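O-methyltransferase (Burkholderia thailandensis, PDB 3MCZ) probably transfers a methyl group from S-adenosylmethionine to a hydroxyl oxygen of its substrate, and is built as a dimer. Local coordinates at residues R57-V62 against D91-T96; A178-V183 against A248-M253; V183-G188 against M253-L258. All blocks are in the same frame, centred on the assembly; numbering follows the deposited sequence.

Contact 1 of 3, residues R57-V62 against D91-T96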
loop_
_atom_site.group_PDB
_atom_site.type_symbol
_atom_site.label_atom_id
_atom_site.label_comp_id
_atom_site.label_asym_id
_atom_site.label_seq_id
_atom_site.Cartn_x
_atom_site.Cartn_y
_atom_site.Cartn_z
ATOM N N ARG A 57 20.149 7.696 18.167
ATOM C CA ARG A 57 19.232 8.286 19.123
ATOM C C ARG A 57 18.437 7.218 19.866
ATOM O O ARG A 57 17.985 6.227 19.250
ATOM C CB ARG A 57 18.227 9.204 18.428
ATOM C CG ARG A 57 18.817 10.191 17.470
ATOM C CD ARG A 57 19.559 11.334 18.159
ATOM N NE ARG A 57 19.913 12.325 17.145
ATOM C CZ ARG A 57 20.478 13.508 17.375
ATOM N NH1 ARG A 57 20.756 14.300 16.348
ATOM N NH2 ARG A 57 20.785 13.904 18.606
ATOM N N THR A 58 18.192 7.465 21.154
ATOM C CA THR A 58 17.265 6.632 21.944
ATOM C C THR A 58 15.827 7.062 21.671
ATOM O O THR A 58 15.599 8.173 21.195
ATOM C CB THR A 58 17.487 6.764 23.463
ATOM O OG1 THR A 58 17.187 8.108 23.899
ATOM C CG2 THR A 58 18.907 6.390 23.830
ATOM N N PRO A 59 14.853 6.185 21.970
ATOM C CA PRO A 59 13.449 6.623 21.857
ATOM C C PRO A 59 13.121 7.853 22.706
ATOM O O PRO A 59 12.362 8.707 22.248
ATOM C CB PRO A 59 12.646 5.404 22.312
ATOM C CG PRO A 59 13.546 4.236 22.082
ATOM C CD PRO A 59 14.967 4.744 22.254
ATOM N N ALA A 60 13.705 7.963 23.904
ATOM C CA ALA A 60 13.571 9.187 24.712
ATOM C C ALA A 60 14.010 10.440 23.965
ATOM O O ALA A 60 13.329 11.465 24.040
ATOM C CB ALA A 60 14.339 9.089 26.012
ATOM N N GLU A 61 15.149 10.365 23.273
ATOM C CA GLU A 61 15.688 11.507 22.524
ATOM C C GLU A 61 14.830 11.836 21.306
ATOM O O GLU A 61 14.524 13.000 21.058
ATOM C CB GLU A 61 17.131 11.244 22.104
ATOM C CG GLU A 61 18.081 11.250 23.296
ATOM C CD GLU A 61 19.466 10.682 22.990
ATOM O OE1 GLU A 61 19.613 9.814 22.106
ATOM O OE2 GLU A 61 20.419 11.114 23.670
ATOM N N VAL A 62 14.434 10.816 20.543
ATOM C CA VAL A 62 13.523 11.030 19.427
ATOM C C VAL A 62 12.222 11.678 19.911
ATOM O O VAL A 62 11.733 12.629 19.285
ATOM C CB VAL A 62 13.212 9.690 18.686
ATOM C CG1 VAL A 62 12.081 9.850 17.723
ATOM C CG2 VAL A 62 14.464 9.190 17.973
ATOM N N ASP A 91 20.446 0.622 23.086
ATOM C CA ASP A 91 19.128 1.267 23.086
ATOM C C ASP A 91 18.993 2.390 22.045
ATOM O O ASP A 91 17.990 3.077 22.034
ATOM C CB ASP A 91 18.821 1.840 24.464
ATOM C CG ASP A 91 18.632 0.759 25.521
ATOM O OD1 ASP A 91 18.212 -0.366 25.170
ATOM O OD2 ASP A 91 18.893 1.044 26.713
ATOM N N ALA A 92 19.997 2.565 21.184
ATOM C CA ALA A 92 20.013 3.657 20.214
ATOM C C ALA A 92 19.689 3.182 18.790
ATOM O O ALA A 92 20.004 2.046 18.403
ATOM C CB ALA A 92 21.390 4.376 20.252
ATOM N N PHE A 93 19.079 4.069 18.017
ATOM C CA PHE A 93 18.718 3.811 16.639
ATOM C C PHE A 93 19.412 4.810 15.747
ATOM O O PHE A 93 19.383 6.017 16.021
ATOM C CB PHE A 93 17.205 3.979 16.450
ATOM C CG PHE A 93 16.381 2.941 17.157
ATOM C CD1 PHE A 93 16.015 3.120 18.479
ATOM C CD2 PHE A 93 15.954 1.786 16.498
ATOM C CE1 PHE A 93 15.248 2.161 19.144
ATOM C CE2 PHE A 93 15.165 0.842 17.170
ATOM C CZ PHE A 93 14.836 1.038 18.491
ATOM N N ARG A 94 19.997 4.288 14.674
ATOM C CA ARG A 94 20.683 5.104 13.685
ATOM C C ARG A 94 20.357 4.584 12.287
ATOM O O ARG A 94 19.990 3.418 12.106
ATOM C CB ARG A 94 22.199 5.118 13.936
ATOM C CG ARG A 94 22.922 3.822 13.607
ATOM C CD ARG A 94 24.438 3.951 13.809
ATOM N NE ARG A 94 25.119 2.731 13.389
ATOM C CZ ARG A 94 25.097 1.602 14.086
ATOM N NH1 ARG A 94 24.439 1.553 15.238
ATOM N NH2 ARG A 94 25.732 0.526 13.641
ATOM N N ASN A 95 20.466 5.469 11.304
ATOM C CA ASN A 95 20.180 5.139 9.916
ATOM C C ASN A 95 21.046 4.044 9.354
ATOM O O ASN A 95 22.256 4.024 9.553
ATOM C CB ASN A 95 20.382 6.356 9.020
ATOM C CG ASN A 95 19.397 7.451 9.300
ATOM O OD1 ASN A 95 18.359 7.210 9.903
ATOM N ND2 ASN A 95 19.703 8.657 8.839
ATOM N N THR A 96 20.423 3.178 8.572
ATOM C CA THR A 96 21.160 2.227 7.759
ATOM C C THR A 96 21.732 2.931 6.525
ATOM O O THR A 96 21.399 4.088 6.255
ATOM C CB THR A 96 20.266 1.114 7.278
ATOM O OG1 THR A 96 19.160 1.690 6.564
ATOM C CG2 THR A 96 19.771 0.312 8.482
#
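Arg57 and Phe93 face each other as a single antiparallel hydrogen-bonded pair, the one beta bridge between the approach to helix 59-66 and strand 92-95. Arg57 N donates to Phe93 O at 2.8 Å, and Phe93 N returns a bond to Arg57 O at 2.7 Å. The same Arg57 O takes a CA-H...O contact from Ala92 CA at 3.4 Å and lies at the edge of the Phe93 ring, in the ring plane. The side chains pack closest on the side of Pro59 and Phe93: the proline CG comes within 4.0 Å of Phe93 CE1, the two side chains crossing at about a right angle. With chi1 at -67°, the phenyl group stands beside its own backbone N and reaches this proline. Leu77 of helix 70-82 touches both residues, and His78 meets the Phe93 ring edge-to-face. The side of Asp91 and Glu61, both exposed, is looser. The Asp91 carboxylate leads away from the contact, although its backbone O lies 3.5 Å from Pro59 CD, and the bent Arg57 chain turns back to Leu52, whose O binds NE. Glu61 also keeps to its own segment: its OE1 accepts from Thr58 N at 2.9 Å, while Glu61 N donates to Thr58 OG1 at 3.1 Å. This reciprocal pair is a capping box that starts helix 59-66. A short bridge from a helix N terminus to the second strand of a beta hairpin is in keeping with the winged-helix form of the dimerisation domain of O-methyltransferases, strands 86-89 and 92-95 making the wing.

Contact 2 of 3, residues A178-V183 against A248-M253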
loop_
_atom_site.group_PDB
_atom_site.type_symbol
_atom_site.label_atom_id
_atom_site.label_comp_id
_atom_site.label_asym_id
_atom_site.label_seq_id
_atom_site.Cartn_x
_atom_site.Cartn_y
_atom_site.Cartn_z
ATOM N N ALA A 178 23.894 13.172 -33.803
ATOM C CA ALA A 178 25.296 13.486 -34.140
ATOM C C ALA A 178 25.384 14.479 -35.310
ATOM O O ALA A 178 26.208 15.369 -35.281
ATOM C CB ALA A 178 26.081 12.192 -34.495
ATOM N N ARG A 179 24.502 14.339 -36.309
ATOM C CA ARG A 179 24.513 15.208 -37.488
ATOM C C ARG A 179 23.298 16.155 -37.536
ATOM O O ARG A 179 23.064 16.831 -38.545
ATOM C CB ARG A 179 24.560 14.374 -38.773
ATOM C CG ARG A 179 25.751 13.412 -38.939
ATOM C CD ARG A 179 27.012 14.095 -39.373
ATOM N NE ARG A 179 28.112 13.150 -39.660
ATOM C CZ ARG A 179 29.410 13.485 -39.707
ATOM N NH1 ARG A 179 29.798 14.751 -39.495
ATOM N NH2 ARG A 179 30.339 12.558 -39.969
ATOM N N ALA A 180 22.516 16.159 -36.464
ATOM C CA ALA A 180 21.358 17.024 -36.323
ATOM C C ALA A 180 21.859 18.438 -35.907
ATOM O O ALA A 180 23.003 18.607 -35.437
ATOM C CB ALA A 180 20.434 16.469 -35.285
ATOM N N ARG A 181 21.023 19.444 -36.143
ATOM C CA ARG A 181 21.266 20.794 -35.644
ATOM C C ARG A 181 20.196 21.305 -34.730
ATOM O O ARG A 181 20.480 22.093 -33.853
ATOM C CB ARG A 181 21.397 21.767 -36.817
ATOM C CG ARG A 181 22.609 21.524 -37.657
ATOM C CD ARG A 181 23.906 21.636 -36.849
ATOM N NE ARG A 181 24.115 22.947 -36.196
ATOM C CZ ARG A 181 24.620 24.029 -36.798
ATOM N NH1 ARG A 181 24.977 24.006 -38.085
ATOM N NH2 ARG A 181 24.758 25.152 -36.106
ATOM N N THR A 182 18.949 20.895 -34.962
ATOM C CA THR A 182 17.834 21.421 -34.197
ATOM C C THR A 182 16.952 20.311 -33.659
ATOM O O THR A 182 16.772 19.264 -34.308
ATOM C CB THR A 182 16.950 22.346 -35.042
ATOM O OG1 THR A 182 16.537 21.648 -36.230
ATOM C CG2 THR A 182 17.717 23.664 -35.398
ATOM N N VAL A 183 16.430 20.571 -32.461
ATOM C CA VAL A 183 15.574 19.671 -31.724
ATOM C C VAL A 183 14.358 20.426 -31.161
ATOM O O VAL A 183 14.484 21.522 -30.593
ATOM C CB VAL A 183 16.302 19.043 -30.499
ATOM C CG1 VAL A 183 15.387 17.996 -29.798
ATOM C CG2 VAL A 183 17.614 18.447 -30.866
ATOM N N ALA A 248 9.752 23.310 -37.573
ATOM C CA ALA A 248 10.554 22.272 -38.215
ATOM C C ALA A 248 11.810 22.026 -37.372
ATOM O O ALA A 248 12.441 22.994 -36.866
ATOM C CB ALA A 248 10.947 22.707 -39.634
ATOM N N ALA A 249 12.186 20.755 -37.216
ATOM C CA ALA A 249 13.455 20.417 -36.586
ATOM C C ALA A 249 13.975 19.120 -37.148
ATOM O O ALA A 249 13.217 18.339 -37.726
ATOM C CB ALA A 249 13.325 20.314 -35.058
ATOM N N ASP A 250 15.268 18.874 -36.929
ATOM C CA ASP A 250 15.882 17.601 -37.310
ATOM C C ASP A 250 15.421 16.431 -36.434
ATOM O O ASP A 250 15.294 15.304 -36.914
ATOM C CB ASP A 250 17.395 17.733 -37.237
ATOM C CG ASP A 250 17.922 18.762 -38.226
ATOM O OD1 ASP A 250 17.444 18.727 -39.382
ATOM O OD2 ASP A 250 18.761 19.630 -37.842
ATOM N N VAL A 251 15.221 16.711 -35.155
ATOM C CA VAL A 251 14.724 15.758 -34.186
ATOM C C VAL A 251 13.584 16.353 -33.370
ATOM O O VAL A 251 13.666 17.469 -32.839
ATOM C CB VAL A 251 15.825 15.196 -33.242
ATOM C CG1 VAL A 251 15.216 14.119 -32.298
ATOM C CG2 VAL A 251 16.968 14.602 -34.024
ATOM N N VAL A 252 12.467 15.619 -33.309
ATOM C CA VAL A 252 11.291 16.048 -32.567
ATOM C C VAL A 252 11.043 14.970 -31.525
ATOM O O VAL A 252 11.081 13.791 -31.837
ATOM C CB VAL A 252 10.061 16.212 -33.511
ATOM C CG1 VAL A 252 8.779 16.560 -32.729
ATOM C CG2 VAL A 252 10.379 17.247 -34.630
HETATM N N MSE A 253 10.797 15.354 -30.272
HETATM C CA MSE A 253 10.643 14.355 -29.226
HETATM C C MSE A 253 9.274 14.467 -28.556
HETATM O O MSE A 253 8.830 15.558 -28.268
HETATM C CB MSE A 253 11.738 14.512 -28.168
HETATM C CG MSE A 253 13.118 14.542 -28.712
HETATM SE SE MSE A 253 14.491 14.385 -27.363
HETATM C CE MSE A 253 14.331 16.070 -26.576
HETATM O O HOH W 1 17.797 22.094 -38.437
#
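Strands 182-186 and 251-255 run parallel, Val183 pairing with Val251 at a CA-CA distance of 4.7 Å. Thr182 O receives Val251 N at 3.1 Å and, weakly, Asp250 N, where the chain turns a corner; Val183 CA makes a CA-H...O contact with Val251 O. Beside this ladder the Asp250 side chain binds the backbone where the first strand begins. Its OD2 accepts from Arg181 N at 2.8 Å and from Thr182 N at 3.2 Å, the two donors arriving from opposite faces of the carboxylate plane. In return Asp250 N donates to Thr182 OG1 at 3.1 Å, which sits between backbone N and carbonyl carbon (chi1 54°), and a water joins this OG1 to Asp250 OD2. Apolar contacts flank these bonds: Ala180 CB lies 3.8 Å from Asp250 CB and also meets Val251 CG2, while Val183 CG1 reaches the CE methyl of selenomethionine Met253 at 3.9 Å. Arg181 turns its guanidinium away, NE bonding Gln203 O. Strand 205-210 pairs with the far edge of strand 182-186, Leu194 of helix 192-200 packs on Val183 and Met253, and Lys278 of strand 277-278 touches Thr182 and Asp250.

Contact 3 of 3, residues V183-G188 against M253-L258; sequences VIDLAG and MLNDCL
Parallel pairing of two central strands, 182-186 and 251-255, continues here toward their C-terminal ends, as far as Asp185 and Met253, deep in the seven-stranded sheet of the methyltransferase domain. Asp185 is the bridge partner of selenomethionine Met253, whose N donates to Ile184 O at 2.8 Å and whose O accepts from Leu186 N at 2.8 Å. The axes of the short strand segments cross at -33°. On the side facing helix 192-200, the bend of Met253 at chi3 (-72°) brings CE to 3.6 Å from Asp185 CG. On the side of helix 263-275, Leu186 CB meets Leu254 CD2 at 4.0 Å, and further on Ala187 CB packs on Cys257 SG. As the strands part, water takes over the pairing. One molecule accepts from Asn255 N at 2.8 Å and lies within donating reach of Asp185 OD1 and Leu186 O; another lies between Ala187 O and Asn255 O. With CG opposite its backbone N (chi1 -164°), Asp185 places its carboxylate among these waters. A type II turn from Asp185 to Gly188 ends the strand. An acidic residue near the end of the first strand, followed by a glycine-containing turn, fits the first sequence motif of the Rossmann-like methyltransferases, which in relatives borders the S-adenosylmethionine pocket.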
loop_
_atom_site.group_PDB
_atom_site.type_symbol
_atom_site.label_atom_id
_atom_site.label_comp_id
_atom_site.label_asym_id
_atom_site.label_seq_id
_atom_site.Cartn_x
_atom_site.Cartn_y
_atom_site.Cartn_z
ATOM N N VAL A 183 16.430 20.571 -32.461
ATOM C CA VAL A 183 15.574 19.671 -31.724
ATOM C C VAL A 183 14.358 20.426 -31.161
ATOM O O VAL A 183 14.484 21.522 -30.593
ATOM C CB VAL A 183 16.302 19.043 -30.499
ATOM C CG1 VAL A 183 15.387 17.996 -29.798
ATOM C CG2 VAL A 183 17.614 18.447 -30.866
ATOM N N ILE A 184 13.195 19.804 -31.258
ATOM C CA ILE A 184 11.983 20.270 -30.613
ATOM C C ILE A 184 11.513 19.202 -29.597
ATOM O O ILE A 184 11.346 18.035 -29.961
ATOM C CB ILE A 184 10.916 20.561 -31.676
ATOM C CG1 ILE A 184 11.285 21.803 -32.457
ATOM C CG2 ILE A 184 9.553 20.677 -31.055
ATOM C CD1 ILE A 184 10.330 22.144 -33.579
ATOM N N ASP A 185 11.361 19.601 -28.329
ATOM C CA ASP A 185 10.896 18.716 -27.226
ATOM C C ASP A 185 9.424 19.077 -26.916
ATOM O O ASP A 185 9.127 20.104 -26.275
ATOM C CB ASP A 185 11.791 18.929 -25.987
ATOM C CG ASP A 185 11.675 17.816 -24.932
ATOM O OD1 ASP A 185 11.054 16.740 -25.191
ATOM O OD2 ASP A 185 12.246 18.019 -23.820
ATOM N N LEU A 186 8.516 18.236 -27.372
ATOM C CA LEU A 186 7.095 18.492 -27.265
ATOM C C LEU A 186 6.597 18.022 -25.884
ATOM O O LEU A 186 6.831 16.887 -25.482
ATOM C CB LEU A 186 6.330 17.804 -28.397
ATOM C CG LEU A 186 6.618 18.253 -29.852
ATOM C CD1 LEU A 186 5.954 17.251 -30.833
ATOM C CD2 LEU A 186 6.196 19.700 -30.147
ATOM N N ALA A 187 5.931 18.903 -25.143
ATOM C CA ALA A 187 5.482 18.525 -23.809
ATOM C C ALA A 187 6.719 18.254 -22.960
ATOM O O ALA A 187 6.711 17.364 -22.094
ATOM C CB ALA A 187 4.578 17.275 -23.858
ATOM N N GLY A 188 7.785 19.010 -23.226
ATOM C CA GLY A 188 9.103 18.704 -22.683
ATOM C C GLY A 188 9.179 18.844 -21.179
ATOM O O GLY A 188 10.036 18.221 -20.536
HETATM N N MSE A 253 10.797 15.354 -30.272
HETATM C CA MSE A 253 10.643 14.355 -29.226
HETATM C C MSE A 253 9.274 14.467 -28.556
HETATM O O MSE A 253 8.830 15.558 -28.268
HETATM C CB MSE A 253 11.738 14.512 -28.168
HETATM C CG MSE A 253 13.118 14.542 -28.712
HETATM SE SE MSE A 253 14.491 14.385 -27.363
HETATM C CE MSE A 253 14.331 16.070 -26.576
ATOM N N LEU A 254 8.677 13.308 -28.308
ATOM C CA LEU A 254 7.469 13.113 -27.517
ATOM C C LEU A 254 7.809 12.093 -26.435
ATOM O O LEU A 254 7.566 10.906 -26.607
ATOM C CB LEU A 254 6.374 12.511 -28.379
ATOM C CG LEU A 254 5.433 13.402 -29.156
ATOM C CD1 LEU A 254 4.584 12.512 -30.075
ATOM C CD2 LEU A 254 4.521 14.296 -28.219
ATOM N N ASN A 255 8.374 12.536 -25.324
ATOM C CA ASN A 255 8.932 11.581 -24.372
ATOM C C ASN A 255 7.987 11.374 -23.203
ATOM O O ASN A 255 7.697 12.326 -22.492
ATOM C CB ASN A 255 10.283 12.077 -23.865
ATOM C CG ASN A 255 11.350 12.047 -24.944
ATOM O OD1 ASN A 255 12.190 12.950 -25.020
ATOM N ND2 ASN A 255 11.301 11.026 -25.803
ATOM N N ASP A 256 7.461 10.143 -23.055
ATOM C CA ASP A 256 6.752 9.720 -21.842
ATOM C C ASP A 256 5.605 10.681 -21.557
ATOM O O ASP A 256 5.449 11.119 -20.413
ATOM C CB ASP A 256 7.768 9.683 -20.681
ATOM C CG ASP A 256 7.328 8.848 -19.475
ATOM O OD1 ASP A 256 6.471 7.945 -19.597
ATOM O OD2 ASP A 256 7.913 9.095 -18.381
ATOM N N CYS A 257 4.799 10.985 -22.593
ATOM C CA CYS A 257 3.681 11.942 -22.509
ATOM C C CYS A 257 2.424 11.566 -23.290
ATOM O O CYS A 257 1.373 12.183 -23.097
ATOM C CB CYS A 257 4.121 13.335 -22.960
ATOM S SG CYS A 257 4.643 13.376 -24.725
ATOM N N LEU A 258 2.490 10.572 -24.179
ATOM C CA LEU A 258 1.286 10.212 -24.946
ATOM C C LEU A 258 0.135 9.668 -24.094
ATOM O O LEU A 258 -1.055 9.724 -24.502
ATOM C CB LEU A 258 1.632 9.250 -26.094
ATOM C CG LEU A 258 2.298 9.850 -27.353
ATOM C CD1 LEU A 258 2.659 8.699 -28.283
ATOM C CD2 LEU A 258 1.421 10.871 -28.084
HETATM O O HOH W 2 8.927 15.178 -24.716
HETATM O O HOH W 3 11.339 15.141 -23.357
HETATM O O HOH W 4 8.093 15.039 -21.896
#

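From the N terminus, contact 1 comes first: 57-62 meets 91-96, closing a mostly helical loop within the dimerisation domain before either other contact opens. Its centre is about 54 Å from that of contact 2 and about 46 Å from that of contact 3, on the opposite side of the chain's centre. Contacts 2 and 3 cross, their segments alternating along the chain and sharing Val183 and Met253. Together they form one continuous parallel pairing of strands 182-186 and 251-255, and each spans the excursion through helices 192-200 and 215-224 and strands 205-210 and 231-235. Contact 2 lies toward the N-terminal side of the pairing, contact 3 toward the C-terminal side.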